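Local coordinates for glycosyl transferase (Staphylococcus aureus, PDB 5U02), which belongs to the TarS glycosyltransferase family and here comprises a helical linker followed by two beta-rich C-terminal domains, assembled as a trimer, at residues F146-I151 against L346-M351; S279-L284 against I291-D296; G286-I291 against E328-K333. One frame throughout, in Å; residues are numbered along the deposited sequence.

Contact 1. Residues F146-I151 against L346-M351; sequences FDNHKI and LNTAHM
Asn-148 and His-149, in the tight turn between strands 138-146 and 150-159, reach across to Thr-348, His-350 and Met-351 in the turn between strands 345-347 and 352-354. The first turn is shaped by Asp-147, whose OD1 accepts from His-149 N at 2.7 Å in an Asx turn and also from Lys-150 N in an Asx motif. Asn-148 follows and meets Thr-348 head on: its ND2 donates to Thr-348 OG1 (3.1 Å, 159° at the hydrogen), with that oxygen in the plane of the amide. The same ND2 also bonds Tyr-353 OH, while OD1 receives Glu-302 N, so several bonds fix the rotation of the amide; Glu-302 OE1 is a further partner of Thr-348 OG1. Met-351 runs past Asn-148 in the opposite direction, bringing its CG to 3.5 Å from Asn-148 ND2. At His-149, CG lies anti to the backbone N (chi1 167°), which carries the imidazole over that of His-350. The two form an offset stack, centroids 3.9 Å apart and planes inclined by 18°, with His-350 ND1 above the middle of the His-149 ring and His-149 NE2 nearer the rim of the other. Met-351 SD stands at the edge of the His-149 ring. Two beta-hairpin turns thus meet loop to loop, joining the consecutive C-terminal beta domains.

Contact 2. Residues S279-L284 against I291-D296; sequences SISMKL and ILTGLD
Residues 279-284 and 291-296 run antiparallel, joined by paired backbone bonds between Ser-281 and Thr-293 and between Lys-283 and Ile-291. The axes of strands 280-284 and 291-294 approach to 4.7 Å, with 157° between their directions. Ser-281 N donates to Thr-293 O at 3.0 Å, and Thr-293 N returns a bond to Ser-281 O. Ile-280 with Gly-294 and Met-282 with Leu-292 are non-hydrogen-bonded pairs, where the CA-H of Ile-280, Met-282 and Leu-292 point at carbonyl oxygens opposite. Beyond the last pair, where helix 276-279 gives way to strand, Leu-295 N makes an almost straight bond to Ser-279 O (2.9 Å, 176° at the hydrogen). That oxygen is gripped a second time by a water, which in turn accepts from Asp-296 N.

On one face, Met-282 and Leu-292 lie alongside each other and point the same way, with Met-282 CG 3.8 Å from Leu-292 CD2. Ile-280 slants across the base of the same leucine, its CG2 touching Leu-292 CB at 4.2 Å. The other face is more polar. Ser-281 OG, placed between its own backbone N and carbonyl carbon (chi1 72°), comes to 3.4 Å from Thr-293 CB, whereas the hydroxyls OG of Ser-281 and OG1 of Thr-293 remain 3.8 Å apart. A second water fills the role of bridge, hydrogen-bonded to both hydroxyls and donating to Ile-291 O at 2.7 Å. Leu-295 CD2 leans against Ser-281 from the far end. Together the two strands make a regular beta hairpin, with strand 280-285 outermost within the chain, in the antiparallel sheet of the second C-terminal, E-set domain.

Contact 3. Residues G286-I291 against E328-K333; sequences GKNKII and EILLSK
Lys-289 lies across from Leu-330 and beside Glu-328, and its long side chain lies alongside Leu-330 and crosses Glu-328 obliquely. From CB, which projects on the same face of the sheet as both partners, the chain turns so that CG is anti to the carbonyl carbon (chi1 -75°) and then runs fully extended. CG rests 3.9 Å from Leu-330 CD1. CD comes to 3.4 Å from Glu-328 OE1. CE lies against the same Glu-328 OE1 and touches the leucine again, 3.7 Å from Leu-330 CD1. The ammonium group makes only a long salt bridge with Glu-328, NZ to OE1 3.9 Å, and has a stronger partner in Asp-312 of the third subunit. The ammonium charge is probably balanced mainly by Asp-312, with Glu-328 contributing less.

Leu-330 CD1 is flanked on another side by Asn-288, whose ND2 lies 3.6 Å away and also makes a weak hydrogen bond to Asp-312 O of the third subunit. Glu-328 has a further apolar neighbour in Ile-291, whose CD1 meets Glu-328 CB at 3.9 Å. On the reverse face Ile-290 CD1 packs against Leu-331 CD1 at 3.7 Å, and the branched bases of Ile-290 and Ile-329 face each other. The backbone frame is antiparallel: Ile-290 and Ile-329 exchange a pair of hydrogen bonds, and Leu-331 N donates to Asn-288 O at 2.7 Å.

Strand 326-331 thus sits between 289-294 and 313-323, with Glu-328 resting on Ser-320 and Thr-322 of the latter. The Ile-290 face turns inward, against Met-282 of strand 280-285 and Val-308 of strand 304-310, while the Lys-289 face meets the neighbouring subunit.

In the fold
After the N-terminal helices, the chain enters the first C-terminal beta domain, where residues 146-151 meet a partner almost two hundred residues later. Contact 1 closes that long loop and joins the two C-terminal domains. Contacts 2 and 3 both fall within its span. Contact 2 closes the short hairpin of 280-285 and 289-294; contact 3 adds strand 326-331 to the latter's other edge, and because their segments alternate and share Ile-291, the two cross along the chain. Leu-346 of contact 1 connects the groups physically: its CD1 lies 4.3 Å from Met-282 SD and 4.0 Å from Ile-329 CD1, within the second C-terminal domain, which holds contacts 2 and 3 and the later half of contact 1.

Contact 1. Residues F146-I151 against L346-M351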
ATOM      1  N   PHE A 146      14.124 -15.682  -7.017  1.00 24.43           N
ATOM      2  CA  PHE A 146      12.807 -16.254  -7.253  1.00 25.05           C
ATOM      3  C   PHE A 146      12.851 -17.759  -7.043  1.00 27.86           C
ATOM      4  O   PHE A 146      13.918 -18.381  -7.043  1.00 25.22           O
ATOM      5  CB  PHE A 146      12.282 -15.911  -8.656  1.00 24.36           C
ATOM      6  CG  PHE A 146      12.951 -16.668  -9.774  1.00 27.66           C
ATOM      7  CD1 PHE A 146      14.284 -16.453 -10.085  1.00 26.69           C
ATOM      8  CD2 PHE A 146      12.230 -17.564 -10.544  1.00 31.01           C
ATOM      9  CE1 PHE A 146      14.894 -17.140 -11.129  1.00 25.67           C
ATOM     10  CE2 PHE A 146      12.834 -18.251 -11.587  1.00 29.25           C
ATOM     11  CZ  PHE A 146      14.168 -18.039 -11.875  1.00 24.61           C
ATOM     12  N   ASP A 147      11.665 -18.322  -6.832  1.00 25.58           N
ATOM     13  CA  ASP A 147      11.453 -19.759  -6.738  1.00 26.80           C
ATOM     14  C   ASP A 147      10.021 -20.033  -7.188  1.00 27.48           C
ATOM     15  O   ASP A 147       9.356 -19.154  -7.744  1.00 24.73           O
ATOM     16  CB  ASP A 147      11.755 -20.259  -5.318  1.00 27.20           C
ATOM     17  CG  ASP A 147      11.030 -19.461  -4.245  1.00 29.91           C
ATOM     18  OD1 ASP A 147       9.817 -19.196  -4.402  1.00 27.09           O
ATOM     19  OD2 ASP A 147      11.678 -19.090  -3.239  1.00 31.27           O
ATOM     20  N   ASN A 148       9.536 -21.251  -6.939  1.00 28.06           N
ATOM     21  CA  ASN A 148       8.176 -21.613  -7.335  1.00 29.40           C
ATOM     22  C   ASN A 148       7.106 -20.957  -6.467  1.00 28.63           C
ATOM     23  O   ASN A 148       5.913 -21.204  -6.681  1.00 30.58           O
ATOM     24  CB  ASN A 148       7.996 -23.131  -7.293  1.00 21.50           C
ATOM     25  CG  ASN A 148       8.086 -23.689  -5.890  1.00 27.93           C
ATOM     26  OD1 ASN A 148       9.077 -23.486  -5.193  1.00 27.67           O
ATOM     27  ND2 ASN A 148       7.032 -24.378  -5.456  1.00 26.53           N
ATOM     28  N   HIS A 149       7.497 -20.126  -5.507  1.00 26.22           N
ATOM     29  CA  HIS A 149       6.575 -19.516  -4.558  1.00 25.32           C
ATOM     30  C   HIS A 149       6.492 -18.001  -4.680  1.00 28.10           C
ATOM     31  O   HIS A 149       5.394 -17.442  -4.585  1.00 25.87           O
ATOM     32  CB  HIS A 149       6.968 -19.934  -3.131  1.00 24.03           C
ATOM     33  CG  HIS A 149       6.303 -19.145  -2.045  1.00 29.20           C
ATOM     34  ND1 HIS A 149       6.980 -18.250  -1.241  1.00 28.84           N
ATOM     35  CD2 HIS A 149       5.005 -19.096  -1.658  1.00 30.46           C
ATOM     36  CE1 HIS A 149       6.129 -17.708  -0.386  1.00 31.34           C
ATOM     37  NE2 HIS A 149       4.925 -18.199  -0.621  1.00 32.10           N
ATOM     38  N   LYS A 150       7.606 -17.323  -4.945  1.00 24.41           N
ATOM     39  CA  LYS A 150       7.567 -15.875  -5.092  1.00 26.05           C
ATOM     40  C   LYS A 150       8.795 -15.387  -5.847  1.00 23.51           C
ATOM     41  O   LYS A 150       9.800 -16.091  -5.973  1.00 25.03           O
ATOM     42  CB  LYS A 150       7.486 -15.173  -3.733  1.00 30.21           C
ATOM     43  CG  LYS A 150       8.701 -15.410  -2.855  1.00 33.43           C
ATOM     44  CD  LYS A 150       8.636 -14.589  -1.574  1.00 34.91           C
ATOM     45  CE  LYS A 150       9.856 -14.849  -0.706  1.00 36.33           C
ATOM     46  NZ  LYS A 150       9.830 -14.037   0.537  1.00 47.20           N
ATOM     47  N   ILE A 151       8.691 -14.154  -6.336  1.00 25.09           N
ATOM     48  CA  ILE A 151       9.810 -13.404  -6.887  1.00 27.87           C
ATOM     49  C   ILE A 151      10.109 -12.257  -5.934  1.00 27.18           C
ATOM     50  O   ILE A 151       9.193 -11.541  -5.510  1.00 26.71           O
ATOM     51  CB  ILE A 151       9.492 -12.872  -8.295  1.00 30.36           C
ATOM     52  CG1 ILE A 151       9.192 -14.019  -9.259  1.00 27.61           C
ATOM     53  CG2 ILE A 151      10.627 -11.991  -8.812  1.00 27.81           C
ATOM     54  CD1 ILE A 151       8.503 -13.559 -10.539  1.00 24.08           C
ATOM     55  N   LEU A 346       3.021 -33.834  -5.091  1.00 32.13           N
ATOM     56  CA  LEU A 346       4.268 -33.314  -4.546  1.00 30.78           C
ATOM     57  C   LEU A 346       4.020 -31.904  -4.039  1.00 30.15           C
ATOM     58  O   LEU A 346       3.472 -31.070  -4.765  1.00 30.94           O
ATOM     59  CB  LEU A 346       5.384 -33.315  -5.596  1.00 28.53           C
ATOM     60  CG  LEU A 346       6.785 -32.976  -5.082  1.00 36.86           C
ATOM     61  CD1 LEU A 346       7.824 -33.903  -5.702  1.00 37.74           C
ATOM     62  CD2 LEU A 346       7.135 -31.520  -5.361  1.00 42.13           C
ATOM     63  N   ASN A 347       4.421 -31.639  -2.800  1.00 28.28           N
ATOM     64  CA  ASN A 347       4.183 -30.350  -2.164  1.00 30.79           C
ATOM     65  C   ASN A 347       5.494 -29.726  -1.712  1.00 29.34           C
ATOM     66  O   ASN A 347       6.353 -30.407  -1.149  1.00 27.30           O
ATOM     67  CB  ASN A 347       3.244 -30.483  -0.958  1.00 29.82           C
ATOM     68  CG  ASN A 347       1.790 -30.635  -1.364  1.00 40.16           C
ATOM     69  OD1 ASN A 347       1.455 -31.444  -2.226  1.00 46.64           O
ATOM     70  ND2 ASN A 347       0.918 -29.848  -0.743  1.00 45.18           N
ATOM     71  N   THR A 348       5.642 -28.429  -1.970  1.00 28.35           N
ATOM     72  CA  THR A 348       6.657 -27.616  -1.325  1.00 28.71           C
ATOM     73  C   THR A 348       6.013 -26.900  -0.139  1.00 31.73           C
ATOM     74  O   THR A 348       4.874 -27.190   0.240  1.00 35.78           O
ATOM     75  CB  THR A 348       7.284 -26.637  -2.317  1.00 27.69           C
ATOM     76  OG1 THR A 348       6.287 -25.720  -2.786  1.00 28.45           O
ATOM     77  CG2 THR A 348       7.876 -27.387  -3.498  1.00 27.89           C
ATOM     78  N   ALA A 349       6.731 -25.933   0.440  1.00 32.75           N
ATOM     79  CA  ALA A 349       6.251 -25.293   1.663  1.00 39.58           C
ATOM     80  C   ALA A 349       4.940 -24.541   1.450  1.00 39.11           C
ATOM     81  O   ALA A 349       4.106 -24.482   2.361  1.00 41.02           O
ATOM     82  CB  ALA A 349       7.320 -24.349   2.215  1.00 40.24           C
ATOM     83  N   HIS A 350       4.727 -23.968   0.266  1.00 32.13           N
ATOM     84  CA  HIS A 350       3.522 -23.186   0.014  1.00 36.26           C
ATOM     85  C   HIS A 350       2.729 -23.613  -1.214  1.00 37.85           C
ATOM     86  O   HIS A 350       1.654 -23.049  -1.449  1.00 38.58           O
ATOM     87  CB  HIS A 350       3.866 -21.697  -0.142  1.00 34.52           C
ATOM     88  CG  HIS A 350       4.505 -21.084   1.066  1.00 39.86           C
ATOM     89  ND1 HIS A 350       5.870 -21.065   1.256  1.00 39.15           N
ATOM     90  CD2 HIS A 350       3.968 -20.444   2.131  1.00 41.23           C
ATOM     91  CE1 HIS A 350       6.146 -20.454   2.394  1.00 41.11           C
ATOM     92  NE2 HIS A 350       5.008 -20.068   2.945  1.00 43.81           N
ATOM     93  N   MET A 351       3.217 -24.561  -2.012  1.00 35.40           N
ATOM     94  CA  MET A 351       2.567 -24.920  -3.262  1.00 36.40           C
ATOM     95  C   MET A 351       2.365 -26.430  -3.338  1.00 33.24           C
ATOM     96  O   MET A 351       3.074 -27.210  -2.697  1.00 29.70           O
ATOM     97  CB  MET A 351       3.378 -24.434  -4.471  1.00 37.87           C
ATOM     98  CG  MET A 351       3.980 -23.039  -4.306  1.00 40.29           C
ATOM     99  SD  MET A 351       2.756 -21.716  -4.162  1.00 44.69           S
ATOM    100  CE  MET A 351       2.046 -21.712  -5.807  1.00 38.45           C
TER

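Contact 2. Residues S279-L284 against I291-D296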
ATOM      1  N   SER A 279      10.206 -32.122 -19.024  1.00 28.96           N
ATOM      2  CA  SER A 279      11.080 -31.055 -18.554  1.00 24.22           C
ATOM      3  C   SER A 279      11.820 -31.388 -17.273  1.00 26.16           C
ATOM      4  O   SER A 279      12.922 -30.882 -17.065  1.00 26.75           O
ATOM      5  CB  SER A 279      10.276 -29.770 -18.329  1.00 21.26           C
ATOM      6  OG  SER A 279       9.644 -29.350 -19.519  1.00 27.15           O
ATOM      7  N   ILE A 280      11.235 -32.210 -16.408  1.00 30.98           N
ATOM      8  CA  ILE A 280      11.780 -32.483 -15.085  1.00 28.72           C
ATOM      9  C   ILE A 280      11.663 -33.974 -14.824  1.00 28.04           C
ATOM     10  O   ILE A 280      10.583 -34.553 -14.980  1.00 29.11           O
ATOM     11  CB  ILE A 280      11.052 -31.677 -13.992  1.00 28.63           C
ATOM     12  CG1 ILE A 280      11.258 -30.173 -14.214  1.00 26.14           C
ATOM     13  CG2 ILE A 280      11.526 -32.090 -12.608  1.00 27.76           C
ATOM     14  CD1 ILE A 280      10.497 -29.300 -13.257  1.00 25.52           C
ATOM     15  N   SER A 281      12.773 -34.600 -14.453  1.00 29.35           N
ATOM     16  CA  SER A 281      12.776 -36.003 -14.081  1.00 31.20           C
ATOM     17  C   SER A 281      12.715 -36.116 -12.566  1.00 31.71           C
ATOM     18  O   SER A 281      13.201 -35.244 -11.841  1.00 31.97           O
ATOM     19  CB  SER A 281      14.021 -36.718 -14.606  1.00 31.20           C
ATOM     20  OG  SER A 281      15.170 -36.323 -13.879  1.00 30.58           O
ATOM     21  N   MET A 282      12.101 -37.197 -12.097  1.00 29.91           N
ATOM     22  CA  MET A 282      11.986 -37.487 -10.674  1.00 31.80           C
ATOM     23  C   MET A 282      12.530 -38.886 -10.446  1.00 31.49           C
ATOM     24  O   MET A 282      12.035 -39.848 -11.043  1.00 27.50           O
ATOM     25  CB  MET A 282      10.534 -37.373 -10.202  1.00 34.03           C
ATOM     26  CG  MET A 282      10.324 -37.668  -8.728  1.00 44.13           C
ATOM     27  SD  MET A 282       8.649 -37.265  -8.168  1.00 50.69           S
ATOM     28  CE  MET A 282       7.659 -38.240  -9.297  1.00 51.91           C
ATOM     29  N   LYS A 283      13.563 -38.998  -9.613  1.00 34.47           N
ATOM     30  CA  LYS A 283      14.209 -40.277  -9.373  1.00 36.80           C
ATOM     31  C   LYS A 283      14.481 -40.452  -7.887  1.00 39.59           C
ATOM     32  O   LYS A 283      14.517 -39.487  -7.117  1.00 38.51           O
ATOM     33  CB  LYS A 283      15.523 -40.411 -10.154  1.00 39.71           C
ATOM     34  CG  LYS A 283      15.378 -40.308 -11.664  1.00 46.80           C
ATOM     35  CD  LYS A 283      16.728 -40.496 -12.341  1.00 51.95           C
ATOM     36  CE  LYS A 283      16.887 -39.578 -13.540  1.00 52.06           C
ATOM     37  NZ  LYS A 283      18.323 -39.263 -13.819  1.00 50.98           N
ATOM     38  N   LEU A 284      14.685 -41.707  -7.501  1.00 38.92           N
ATOM     39  CA  LEU A 284      14.991 -42.082  -6.129  1.00 38.14           C
ATOM     40  C   LEU A 284      16.496 -42.254  -5.981  1.00 39.82           C
ATOM     41  O   LEU A 284      17.126 -42.961  -6.772  1.00 44.16           O
ATOM     42  CB  LEU A 284      14.268 -43.377  -5.751  1.00 41.37           C
ATOM     43  CG  LEU A 284      14.292 -43.795  -4.281  1.00 44.26           C
ATOM     44  CD1 LEU A 284      13.676 -42.706  -3.420  1.00 43.54           C
ATOM     45  CD2 LEU A 284      13.563 -45.122  -4.083  1.00 43.12           C
ATOM     46  N   ILE A 291      15.020 -36.844  -6.108  1.00 27.09           N
ATOM     47  CA  ILE A 291      15.835 -35.894  -6.858  1.00 26.90           C
ATOM     48  C   ILE A 291      15.024 -35.391  -8.045  1.00 28.56           C
ATOM     49  O   ILE A 291      14.575 -36.184  -8.885  1.00 25.40           O
ATOM     50  CB  ILE A 291      17.157 -36.520  -7.332  1.00 28.77           C
ATOM     51  CG1 ILE A 291      17.937 -37.120  -6.160  1.00 26.82           C
ATOM     52  CG2 ILE A 291      18.007 -35.474  -8.042  1.00 26.32           C
ATOM     53  CD1 ILE A 291      18.367 -36.099  -5.134  1.00 30.19           C
ATOM     54  N   LEU A 292      14.847 -34.077  -8.122  1.00 29.40           N
ATOM     55  CA  LEU A 292      14.217 -33.435  -9.267  1.00 26.42           C
ATOM     56  C   LEU A 292      15.312 -32.805 -10.113  1.00 29.53           C
ATOM     57  O   LEU A 292      16.088 -31.984  -9.611  1.00 29.92           O
ATOM     58  CB  LEU A 292      13.209 -32.381  -8.821  1.00 23.45           C
ATOM     59  CG  LEU A 292      12.066 -32.857  -7.921  1.00 29.16           C
ATOM     60  CD1 LEU A 292      11.149 -31.694  -7.592  1.00 26.96           C
ATOM     61  CD2 LEU A 292      11.294 -33.993  -8.575  1.00 28.94           C
ATOM     62  N   THR A 293      15.382 -33.193 -11.385  1.00 23.86           N
ATOM     63  CA  THR A 293      16.415 -32.708 -12.294  1.00 25.24           C
ATOM     64  C   THR A 293      15.769 -31.952 -13.447  1.00 25.23           C
ATOM     65  O   THR A 293      14.934 -32.507 -14.171  1.00 27.04           O
ATOM     66  CB  THR A 293      17.270 -33.860 -12.823  1.00 26.95           C
ATOM     67  OG1 THR A 293      17.755 -34.636 -11.719  1.00 34.40           O
ATOM     68  CG2 THR A 293      18.457 -33.324 -13.604  1.00 22.68           C
ATOM     69  N   GLY A 294      16.145 -30.685 -13.608  1.00 21.86           N
ATOM     70  CA  GLY A 294      15.757 -29.937 -14.790  1.00 20.18           C
ATOM     71  C   GLY A 294      16.545 -30.434 -15.988  1.00 25.04           C
ATOM     72  O   GLY A 294      17.787 -30.381 -15.987  1.00 25.39           O
ATOM     73  N   LEU A 295      15.851 -30.929 -17.014  1.00 25.53           N
ATOM     74  CA  LEU A 295      16.550 -31.555 -18.135  1.00 32.24           C
ATOM     75  C   LEU A 295      17.112 -30.519 -19.103  1.00 33.19           C
ATOM     76  O   LEU A 295      18.255 -30.643 -19.557  1.00 32.86           O
ATOM     77  CB  LEU A 295      15.615 -32.516 -18.866  1.00 30.42           C
ATOM     78  CG  LEU A 295      14.926 -33.555 -17.983  1.00 31.12           C
ATOM     79  CD1 LEU A 295      14.067 -34.481 -18.830  1.00 28.94           C
ATOM     80  CD2 LEU A 295      15.954 -34.344 -17.168  1.00 29.88           C
ATOM     81  N   ASP A 296      16.318 -29.495 -19.439  1.00 30.55           N
ATOM     82  CA  ASP A 296      16.724 -28.478 -20.400  1.00 25.04           C
ATOM     83  C   ASP A 296      17.143 -27.172 -19.753  1.00 25.80           C
ATOM     84  O   ASP A 296      17.848 -26.380 -20.389  1.00 24.18           O
ATOM     85  CB  ASP A 296      15.586 -28.196 -21.390  1.00 24.42           C
ATOM     86  CG  ASP A 296      15.243 -29.416 -22.262  1.00 31.89           C
ATOM     87  OD1 ASP A 296      16.086 -30.328 -22.373  1.00 34.86           O
ATOM     88  OD2 ASP A 296      14.142 -29.443 -22.838  1.00 30.64           O
TER
HETATM   89  O   HOH W   1      13.797 -28.899 -18.557  1.00 32.62           O
HETATM   90  O   HOH W   2      16.030 -36.365 -11.164  1.00 23.27           O

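Contact 3. Residues G286-I291 against E328-K333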
ATOM      1  N   GLY A 286      19.310 -43.409  -3.139  1.00 43.25           N
ATOM      2  CA  GLY A 286      19.294 -44.129  -1.878  1.00 42.29           C
ATOM      3  C   GLY A 286      17.905 -44.682  -1.623  1.00 44.82           C
ATOM      4  O   GLY A 286      17.226 -45.164  -2.536  1.00 50.24           O
ATOM      5  N   LYS A 287      17.463 -44.599  -0.368  1.00 40.73           N
ATOM      6  CA  LYS A 287      16.112 -45.003  -0.011  1.00 40.14           C
ATOM      7  C   LYS A 287      15.257 -43.873   0.541  1.00 35.07           C
ATOM      8  O   LYS A 287      14.059 -44.082   0.760  1.00 34.76           O
ATOM      9  CB  LYS A 287      16.144 -46.146   1.016  1.00 47.91           C
ATOM     10  CG  LYS A 287      16.854 -47.394   0.518  1.00 56.75           C
ATOM     11  CD  LYS A 287      16.251 -47.889  -0.796  1.00 64.89           C
ATOM     12  CE  LYS A 287      14.804 -48.339  -0.621  1.00 68.62           C
ATOM     13  NZ  LYS A 287      13.981 -48.074  -1.836  1.00 69.05           N
ATOM     14  N   ASN A 288      15.822 -42.679   0.747  1.00 32.32           N
ATOM     15  CA  ASN A 288      15.093 -41.617   1.428  1.00 33.05           C
ATOM     16  C   ASN A 288      15.240 -40.264   0.737  1.00 29.20           C
ATOM     17  O   ASN A 288      14.938 -39.234   1.350  1.00 29.72           O
ATOM     18  CB  ASN A 288      15.556 -41.509   2.892  1.00 29.00           C
ATOM     19  CG  ASN A 288      17.036 -41.153   3.019  1.00 32.42           C
ATOM     20  OD1 ASN A 288      17.807 -41.276   2.062  1.00 29.03           O
ATOM     21  ND2 ASN A 288      17.438 -40.720   4.207  1.00 22.58           N
ATOM     22  N   LYS A 289      15.687 -40.229  -0.517  1.00 29.70           N
ATOM     23  CA  LYS A 289      15.936 -38.970  -1.209  1.00 32.89           C
ATOM     24  C   LYS A 289      15.288 -38.990  -2.585  1.00 32.99           C
ATOM     25  O   LYS A 289      15.506 -39.919  -3.373  1.00 33.99           O
ATOM     26  CB  LYS A 289      17.438 -38.692  -1.337  1.00 34.30           C
ATOM     27  CG  LYS A 289      18.093 -38.248  -0.034  1.00 39.31           C
ATOM     28  CD  LYS A 289      19.613 -38.162  -0.159  1.00 47.33           C
ATOM     29  CE  LYS A 289      20.236 -37.697   1.150  1.00 54.31           C
ATOM     30  NZ  LYS A 289      21.715 -37.873   1.184  1.00 59.48           N
ATOM     31  N   ILE A 290      14.497 -37.960  -2.867  1.00 28.95           N
ATOM     32  CA  ILE A 290      13.879 -37.760  -4.172  1.00 25.52           C
ATOM     33  C   ILE A 290      14.619 -36.621  -4.860  1.00 28.25           C
ATOM     34  O   ILE A 290      14.850 -35.566  -4.255  1.00 27.46           O
ATOM     35  CB  ILE A 290      12.377 -37.469  -4.034  1.00 24.85           C
ATOM     36  CG1 ILE A 290      11.695 -38.631  -3.304  1.00 26.14           C
ATOM     37  CG2 ILE A 290      11.735 -37.250  -5.401  1.00 26.22           C
ATOM     38  CD1 ILE A 290      10.268 -38.357  -2.883  1.00 23.91           C
ATOM     39  N   ILE A 291      15.020 -36.844  -6.108  1.00 27.09           N
ATOM     40  CA  ILE A 291      15.835 -35.894  -6.858  1.00 26.90           C
ATOM     41  C   ILE A 291      15.024 -35.391  -8.045  1.00 28.56           C
ATOM     42  O   ILE A 291      14.575 -36.184  -8.885  1.00 25.40           O
ATOM     43  CB  ILE A 291      17.157 -36.520  -7.332  1.00 28.77           C
ATOM     44  CG1 ILE A 291      17.937 -37.120  -6.160  1.00 26.82           C
ATOM     45  CG2 ILE A 291      18.007 -35.474  -8.042  1.00 26.32           C
ATOM     46  CD1 ILE A 291      18.367 -36.099  -5.134  1.00 30.19           C
ATOM     47  N   GLU A 328      16.921 -31.741  -4.035  1.00 29.52           N
ATOM     48  CA  GLU A 328      16.855 -32.930  -3.200  1.00 28.98           C
ATOM     49  C   GLU A 328      15.749 -32.773  -2.168  1.00 27.42           C
ATOM     50  O   GLU A 328      15.654 -31.737  -1.500  1.00 24.21           O
ATOM     51  CB  GLU A 328      18.189 -33.192  -2.501  1.00 29.67           C
ATOM     52  CG  GLU A 328      18.115 -34.289  -1.457  1.00 34.55           C
ATOM     53  CD  GLU A 328      19.346 -34.339  -0.584  1.00 38.74           C
ATOM     54  OE1 GLU A 328      20.345 -34.950  -1.007  1.00 44.15           O
ATOM     55  OE2 GLU A 328      19.317 -33.760   0.520  1.00 40.87           O
ATOM     56  N   ILE A 329      14.921 -33.802  -2.039  1.00 25.60           N
ATOM     57  CA  ILE A 329      13.899 -33.863  -1.007  1.00 24.19           C
ATOM     58  C   ILE A 329      14.304 -34.996  -0.080  1.00 27.42           C
ATOM     59  O   ILE A 329      14.169 -36.174  -0.429  1.00 29.38           O
ATOM     60  CB  ILE A 329      12.498 -34.072  -1.587  1.00 26.60           C
ATOM     61  CG1 ILE A 329      12.119 -32.887  -2.485  1.00 30.84           C
ATOM     62  CG2 ILE A 329      11.481 -34.233  -0.462  1.00 25.64           C
ATOM     63  CD1 ILE A 329      10.785 -33.035  -3.186  1.00 30.04           C
ATOM     64  N   LEU A 330      14.835 -34.638   1.089  1.00 27.41           N
ATOM     65  CA  LEU A 330      15.272 -35.609   2.093  1.00 28.21           C
ATOM     66  C   LEU A 330      14.057 -36.041   2.903  1.00 25.55           C
ATOM     67  O   LEU A 330      13.577 -35.302   3.765  1.00 25.95           O
ATOM     68  CB  LEU A 330      16.348 -35.005   2.987  1.00 29.96           C
ATOM     69  CG  LEU A 330      16.863 -35.867   4.140  1.00 33.46           C
ATOM     70  CD1 LEU A 330      17.487 -37.150   3.611  1.00 35.28           C
ATOM     71  CD2 LEU A 330      17.856 -35.094   5.005  1.00 29.70           C
ATOM     72  N   LEU A 331      13.560 -37.247   2.630  1.00 24.16           N
ATOM     73  CA  LEU A 331      12.338 -37.733   3.252  1.00 26.03           C
ATOM     74  C   LEU A 331      12.576 -38.115   4.711  1.00 31.51           C
ATOM     75  O   LEU A 331      13.701 -38.389   5.137  1.00 35.05           O
ATOM     76  CB  LEU A 331      11.794 -38.939   2.489  1.00 25.93           C
ATOM     77  CG  LEU A 331      11.371 -38.691   1.046  1.00 25.03           C
ATOM     78  CD1 LEU A 331      10.996 -40.002   0.389  1.00 26.53           C
ATOM     79  CD2 LEU A 331      10.205 -37.719   1.016  1.00 27.00           C
ATOM     80  N   SER A 332      11.483 -38.145   5.479  1.00 28.30           N
ATOM     81  CA  SER A 332      11.553 -38.490   6.893  1.00 33.30           C
ATOM     82  C   SER A 332      11.660 -39.988   7.133  1.00 33.96           C
ATOM     83  O   SER A 332      11.942 -40.398   8.266  1.00 29.40           O
ATOM     84  CB  SER A 332      10.326 -37.952   7.630  1.00 39.29           C
ATOM     85  OG  SER A 332       9.162 -38.658   7.242  1.00 45.97           O
ATOM     86  N   LYS A 333      11.438 -40.808   6.108  1.00 34.75           N
ATOM     87  CA  LYS A 333      11.572 -42.252   6.225  1.00 38.53           C
ATOM     88  C   LYS A 333      11.902 -42.820   4.852  1.00 40.53           C
ATOM     89  O   LYS A 333      11.912 -42.106   3.846  1.00 39.09           O
ATOM     90  CB  LYS A 333      10.296 -42.890   6.786  1.00 37.06           C
ATOM     91  CG  LYS A 333       9.113 -42.837   5.834  1.00 35.60           C
ATOM     92  CD  LYS A 333       7.961 -43.691   6.339  1.00 40.76           C
ATOM     93  CE  LYS A 333       6.865 -43.793   5.292  1.00 48.97           C
ATOM     94  NZ  LYS A 333       5.760 -44.702   5.718  1.00 52.89           N
TER